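Local coordinates for protein beta-galactosidase (PDB 4MAD) that probably hydrolyses terminal non-reducing beta-D-galactose residues from beta-D-galactosides, as a member of glycoside hydrolase family 35, at residues 308-313 against 554-559; 293-298 against 544-549. All coordinates share one frame; numbering follows the deposited sequence.

Contact 1. Residues 308-313 against 554-559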
loop_
_atom_site.group_PDB
_atom_site.type_symbol
_atom_site.label_atom_id
_atom_site.label_comp_id
_atom_site.label_asym_id
_atom_site.label_seq_id
_atom_site.Cartn_x
_atom_site.Cartn_y
_atom_site.Cartn_z
ATOM N N PRO A 308 -1.728 11.476 -0.577
ATOM C CA PRO A 308 -2.149 10.116 -0.339
ATOM C C PRO A 308 -2.199 9.378 -1.665
ATOM O O PRO A 308 -2.671 9.915 -2.620
ATOM C CB PRO A 308 -3.530 10.289 0.274
ATOM C CG PRO A 308 -3.958 11.564 -0.189
ATOM C CD PRO A 308 -2.796 12.416 -0.294
ATOM N N THR A 309 -1.672 8.176 -1.693
ATOM C CA THR A 309 -1.702 7.346 -2.863
ATOM C C THR A 309 -3.094 6.728 -3.014
ATOM O O THR A 309 -3.723 6.488 -2.046
ATOM C CB THR A 309 -0.618 6.267 -2.758
ATOM O OG1 THR A 309 0.670 6.871 -2.848
ATOM C CG2 THR A 309 -0.775 5.223 -3.853
ATOM N N ILE A 310 -3.534 6.521 -4.240
ATOM C CA ILE A 310 -4.866 6.062 -4.514
ATOM C C ILE A 310 -5.040 4.559 -4.267
ATOM O O ILE A 310 -4.130 3.870 -4.025
ATOM C CB ILE A 310 -5.322 6.359 -5.969
ATOM C CG1 ILE A 310 -4.488 5.615 -6.983
ATOM C CG2 ILE A 310 -5.274 7.866 -6.272
ATOM C CD1 ILE A 310 -5.021 5.784 -8.387
ATOM N N THR A 311 -6.269 4.097 -4.354
ATOM C CA THR A 311 -6.550 2.690 -4.182
ATOM C C THR A 311 -5.938 1.753 -5.252
ATOM O O THR A 311 -5.312 0.808 -4.929
ATOM C CB THR A 311 -8.073 2.442 -4.175
ATOM O OG1 THR A 311 -8.642 3.182 -3.146
ATOM C CG2 THR A 311 -8.346 0.949 -3.991
ATOM N N SER A 312 -6.160 2.060 -6.509
ATOM C CA SER A 312 -5.608 1.302 -7.585
ATOM C C SER A 312 -4.096 1.375 -7.562
ATOM O O SER A 312 -3.550 2.405 -7.394
ATOM C CB SER A 312 -6.045 1.837 -8.959
ATOM O OG SER A 312 -5.370 1.237 -10.029
ATOM N N TYR A 313 -3.457 0.247 -7.778
ATOM C CA TYR A 313 -2.026 0.163 -8.028
ATOM C C TYR A 313 -1.714 -0.383 -9.408
ATOM O O TYR A 313 -0.770 -1.048 -9.568
ATOM C CB TYR A 313 -1.305 -0.597 -6.957
ATOM C CG TYR A 313 0.127 -0.219 -6.702
ATOM C CD1 TYR A 313 0.511 1.068 -6.391
ATOM C CD2 TYR A 313 1.093 -1.169 -6.709
ATOM C CE1 TYR A 313 1.810 1.370 -6.153
ATOM C CE2 TYR A 313 2.374 -0.860 -6.461
ATOM C CZ TYR A 313 2.753 0.407 -6.175
ATOM O OH TYR A 313 4.057 0.636 -5.880
ATOM N N GLY A 554 -10.604 12.176 -8.204
ATOM C CA GLY A 554 -9.904 11.355 -9.153
ATOM C C GLY A 554 -8.435 11.147 -8.925
ATOM O O GLY A 554 -7.950 11.428 -7.913
ATOM N N PRO A 555 -7.712 10.669 -9.912
ATOM C CA PRO A 555 -8.205 10.276 -11.221
ATOM C C PRO A 555 -9.000 8.991 -11.291
ATOM O O PRO A 555 -9.625 8.775 -12.281
ATOM C CB PRO A 555 -6.918 10.075 -12.012
ATOM C CG PRO A 555 -5.915 9.753 -11.030
ATOM C CD PRO A 555 -6.343 10.216 -9.710
ATOM N N GLN A 556 -8.862 8.139 -10.306
ATOM C CA GLN A 556 -9.612 6.913 -10.233
ATOM C C GLN A 556 -11.077 7.203 -9.898
ATOM O O GLN A 556 -11.327 7.911 -8.995
ATOM C CB GLN A 556 -9.010 5.984 -9.188
ATOM C CG GLN A 556 -9.837 4.771 -8.842
ATOM C CD GLN A 556 -9.119 3.804 -7.971
ATOM O OE1 GLN A 556 -8.147 4.141 -7.397
ATOM N NE2 GLN A 556 -9.592 2.597 -7.886
ATOM N N GLN A 557 -12.001 6.639 -10.678
ATOM C CA GLN A 557 -13.408 6.772 -10.364
ATOM C C GLN A 557 -14.174 5.467 -10.200
ATOM O O GLN A 557 -15.326 5.499 -10.035
ATOM C CB GLN A 557 -14.095 7.643 -11.378
ATOM C CG GLN A 557 -13.425 8.918 -11.566
ATOM C CD GLN A 557 -13.850 9.958 -10.603
ATOM O OE1 GLN A 557 -14.742 9.781 -9.883
ATOM N NE2 GLN A 557 -13.192 11.091 -10.646
ATOM N N THR A 558 -13.492 4.339 -10.270
ATOM C CA THR A 558 -14.094 3.021 -10.087
ATOM C C THR A 558 -13.274 2.226 -9.118
ATOM O O THR A 558 -12.120 2.474 -9.005
ATOM C CB THR A 558 -14.130 2.199 -11.355
ATOM O OG1 THR A 558 -12.852 2.193 -11.967
ATOM C CG2 THR A 558 -15.117 2.718 -12.313
ATOM N N LEU A 559 -13.906 1.294 -8.438
ATOM C CA LEU A 559 -13.243 0.356 -7.585
ATOM C C LEU A 559 -13.384 -1.046 -8.173
ATOM O O LEU A 559 -14.432 -1.447 -8.403
ATOM C CB LEU A 559 -13.805 0.345 -6.151
ATOM C CG LEU A 559 -13.434 1.458 -5.186
ATOM C CD1 LEU A 559 -14.180 1.448 -3.856
ATOM C CD2 LEU A 559 -11.991 1.572 -5.005
#
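The amide oxygen OE1 of Gln556 receives the backbone N-H of Ser312 at 3.0 Å between N and OE1, nearly straight at 167°, with the donor tilted 20° from the carbonyl plane. The other end of the same amide turns back on its own segment: NE2 donates to Thr558 O at 2.8 Å, close to the amide plane. With both ends engaged, the amide cannot rotate without breaking a bond. CG lies anti to the backbone N (chi1 170°) and the chain beyond it is extended, which carries the amide across to the loop. Carbon atoms of that loop crowd against Gln556 OE1: Ile310 CD1 at 3.7 Å, Thr311 CB at 3.6 Å and Ser312 CB at 3.5 Å. Farther along, Thr311 CG2 meets Leu559 CD2 at 3.8 Å, the two side chains roughly perpendicular. Replacing Gln556 by alanine is likely to leave the buried Ser312 N-H without its acceptor and to open a gap beside Ile310 and Thr311. Ser312 OG bonds Glu321. The contact thus joins the barrel-domain loop between strand 306-308 and helix 327-339 to the loop, with a cis peptide bond before Pro555, that leads into edge strand 558-561 of the eight-stranded antiparallel sheet.

Contact 2. Residues 293-298 against 544-549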
loop_
_atom_site.group_PDB
_atom_site.type_symbol
_atom_site.label_atom_id
_atom_site.label_comp_id
_atom_site.label_asym_id
_atom_site.label_seq_id
_atom_site.Cartn_x
_atom_site.Cartn_y
_atom_site.Cartn_z
ATOM N N PHE A 293 -5.957 -2.621 -1.392
ATOM C CA PHE A 293 -7.245 -2.914 -0.838
ATOM C C PHE A 293 -7.331 -2.233 0.563
ATOM O O PHE A 293 -6.363 -1.834 1.100
ATOM C CB PHE A 293 -7.512 -4.442 -0.731
ATOM C CG PHE A 293 -7.671 -5.165 -2.058
ATOM C CD1 PHE A 293 -8.720 -4.926 -2.894
ATOM C CD2 PHE A 293 -6.786 -6.133 -2.428
ATOM C CE1 PHE A 293 -8.827 -5.583 -4.049
ATOM C CE2 PHE A 293 -6.927 -6.768 -3.582
ATOM C CZ PHE A 293 -7.940 -6.484 -4.383
ATOM N N GLY A 294 -8.546 -2.141 1.082
ATOM C CA GLY A 294 -8.763 -1.641 2.408
ATOM C C GLY A 294 -8.155 -0.276 2.619
ATOM O O GLY A 294 -8.310 0.597 1.845
ATOM N N PHE A 295 -7.442 -0.170 3.720
ATOM C CA PHE A 295 -6.793 1.037 4.135
ATOM C C PHE A 295 -5.272 0.940 3.878
ATOM O O PHE A 295 -4.535 1.616 4.497
ATOM C CB PHE A 295 -7.119 1.258 5.622
ATOM C CG PHE A 295 -8.546 1.637 5.893
ATOM C CD1 PHE A 295 -9.079 2.774 5.376
ATOM C CD2 PHE A 295 -9.348 0.880 6.690
ATOM C CE1 PHE A 295 -10.314 3.113 5.629
ATOM C CE2 PHE A 295 -10.572 1.255 6.966
ATOM C CZ PHE A 295 -11.058 2.350 6.440
ATOM N N TYR A 296 -4.822 0.057 2.991
ATOM C CA TYR A 296 -3.415 -0.223 2.943
ATOM C C TYR A 296 -2.557 0.721 2.098
ATOM O O TYR A 296 -1.399 0.587 2.030
ATOM C CB TYR A 296 -3.171 -1.639 2.496
ATOM C CG TYR A 296 -3.621 -2.696 3.461
ATOM C CD1 TYR A 296 -3.141 -2.755 4.737
ATOM C CD2 TYR A 296 -4.488 -3.666 3.066
ATOM C CE1 TYR A 296 -3.530 -3.740 5.574
ATOM C CE2 TYR A 296 -4.865 -4.637 3.884
ATOM C CZ TYR A 296 -4.394 -4.685 5.152
ATOM O OH TYR A 296 -4.796 -5.687 5.967
ATOM N N ASN A 297 -3.183 1.690 1.482
ATOM C CA ASN A 297 -2.446 2.626 0.680
ATOM C C ASN A 297 -1.436 3.431 1.473
ATOM O O ASN A 297 -1.670 3.739 2.576
ATOM C CB ASN A 297 -3.353 3.610 0.036
ATOM C CG ASN A 297 -3.920 4.578 1.026
ATOM O OD1 ASN A 297 -3.430 5.675 1.149
ATOM N ND2 ASN A 297 -4.943 4.198 1.673
ATOM N N GLY A 298 -0.338 3.772 0.826
ATOM C CA GLY A 298 0.663 4.655 1.355
ATOM C C GLY A 298 0.445 6.136 1.060
ATOM O O GLY A 298 -0.569 6.498 0.638
ATOM N N GLY A 544 -18.367 -7.889 2.955
ATOM C CA GLY A 544 -17.432 -7.671 4.033
ATOM C C GLY A 544 -16.007 -7.401 3.606
ATOM O O GLY A 544 -15.195 -7.058 4.402
ATOM N N HIS A 545 -15.771 -7.477 2.314
ATOM C CA HIS A 545 -14.467 -7.266 1.761
ATOM C C HIS A 545 -14.293 -5.783 1.486
ATOM O O HIS A 545 -15.003 -5.228 0.747
ATOM C CB HIS A 545 -14.313 -8.014 0.486
ATOM C CG HIS A 545 -14.333 -9.494 0.644
ATOM N ND1 HIS A 545 -13.286 -10.195 1.163
ATOM C CD2 HIS A 545 -15.275 -10.399 0.342
ATOM C CE1 HIS A 545 -13.580 -11.475 1.168
ATOM N NE2 HIS A 545 -14.792 -11.619 0.693
ATOM N N HIS A 546 -13.273 -5.211 2.084
ATOM C CA HIS A 546 -13.041 -3.776 1.990
ATOM C C HIS A 546 -12.285 -3.489 0.691
ATOM O O HIS A 546 -11.174 -3.813 0.570
ATOM C CB HIS A 546 -12.211 -3.293 3.188
ATOM C CG HIS A 546 -11.995 -1.818 3.213
ATOM N ND1 HIS A 546 -11.619 -1.128 4.334
ATOM C CD2 HIS A 546 -12.161 -0.897 2.250
ATOM C CE1 HIS A 546 -11.534 0.152 4.048
ATOM N NE2 HIS A 546 -11.872 0.315 2.789
ATOM N N LEU A 547 -12.971 -2.898 -0.254
ATOM C CA LEU A 547 -12.424 -2.602 -1.557
ATOM C C LEU A 547 -11.328 -1.567 -1.577
ATOM O O LEU A 547 -10.560 -1.541 -2.469
ATOM C CB LEU A 547 -13.503 -2.155 -2.516
ATOM C CG LEU A 547 -14.604 -3.140 -2.869
ATOM C CD1 LEU A 547 -15.463 -2.589 -3.914
ATOM C CD2 LEU A 547 -14.107 -4.500 -3.227
ATOM N N GLY A 548 -11.382 -0.653 -0.643
ATOM C CA GLY A 548 -10.575 0.529 -0.725
ATOM C C GLY A 548 -11.362 1.803 -0.656
ATOM O O GLY A 548 -12.476 1.789 -0.296
ATOM N N ARG A 549 -10.716 2.896 -0.966
ATOM C CA ARG A 549 -11.307 4.200 -0.933
ATOM C C ARG A 549 -11.677 4.736 -2.315
ATOM O O ARG A 549 -11.099 4.334 -3.299
ATOM C CB ARG A 549 -10.337 5.204 -0.320
ATOM C CG ARG A 549 -9.600 4.730 0.953
ATOM C CD ARG A 549 -8.715 5.817 1.508
ATOM N NE ARG A 549 -7.552 5.321 2.183
ATOM C CZ ARG A 549 -7.301 5.464 3.471
ATOM N NH1 ARG A 549 -8.155 6.088 4.231
ATOM N NH2 ARG A 549 -6.218 4.978 4.015
HETATM O O HOH W 1 -4.242 3.858 6.258
#
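Residues 293-296 form a type II' beta turn, closed by Tyr296 N to Phe293 O at 3.1 Å, and it rests on strand 545-551, an edge strand of the antiparallel sheet containing the galactose-binding-domain segment. The turn belongs to the (beta/alpha)8 barrel domain, in the loop after its last barrel strand, 281-284, so this is an interdomain joint. Gly294 and Gly548 are the nearest residues by CA, 4.2 Å apart. Gly294 N donates to His546 O at 3.2 Å; the bond is bent (142°) and the donor stands above the carbonyl plane. Gly548 CA in turn directs an almost linear C-H at Gly294 O. Both glycines have positive phi, and at Gly548 a side chain would collide with the preceding carbonyl.

Among the side chains, the His546 ring meets two partners. Its CG is anti to the backbone N (chi1 -177°), which lays one face beneath Gly294 CA in a CH-pi contact, 3.4 Å from CA to the ring centroid and almost along the ring normal. The same imidazole points its edge, through CE1, at the face of Phe295: a T-shaped pair with centroids 4.4 Å apart and planes at 88°. Phe295 in turn presents its rim to Arg549, whose guanidinium is also held by a salt bridge from NH1 to Glu457. Phe295 CD1 lies over one guanidinium face, offset toward its rim, at 3.6 Å from Arg549 NH1. In the guanidinium plane a water accepts a weak bond from Arg549 NH2 and lies 2.9 Å from Phe295 O.

How the contacts relate
Contacts 1 and 2, with centres about 11 Å apart, both join loops of the barrel domain to one antiparallel sheet: strand 545-551 in contact 2, and the loop leading into strand 558-561 in contact 1. They also meet directly. Thr311 OG1 lies 2.7 Å from Arg549 O, a probable hydrogen bond from the loop of contact 1 to the strand of contact 2, and Leu559 CD2 packs 3.4 Å from that same carbonyl oxygen. On the barrel side, Thr309 N and Gly298 O, 3.1 Å apart, probably bond the two loops together. Neither contact lies at the predicted catalytic glutamates, although Tyr313 and Gly298 both bond Glu112, a residue of one 2-(2-methoxyethoxy)ethanol pocket.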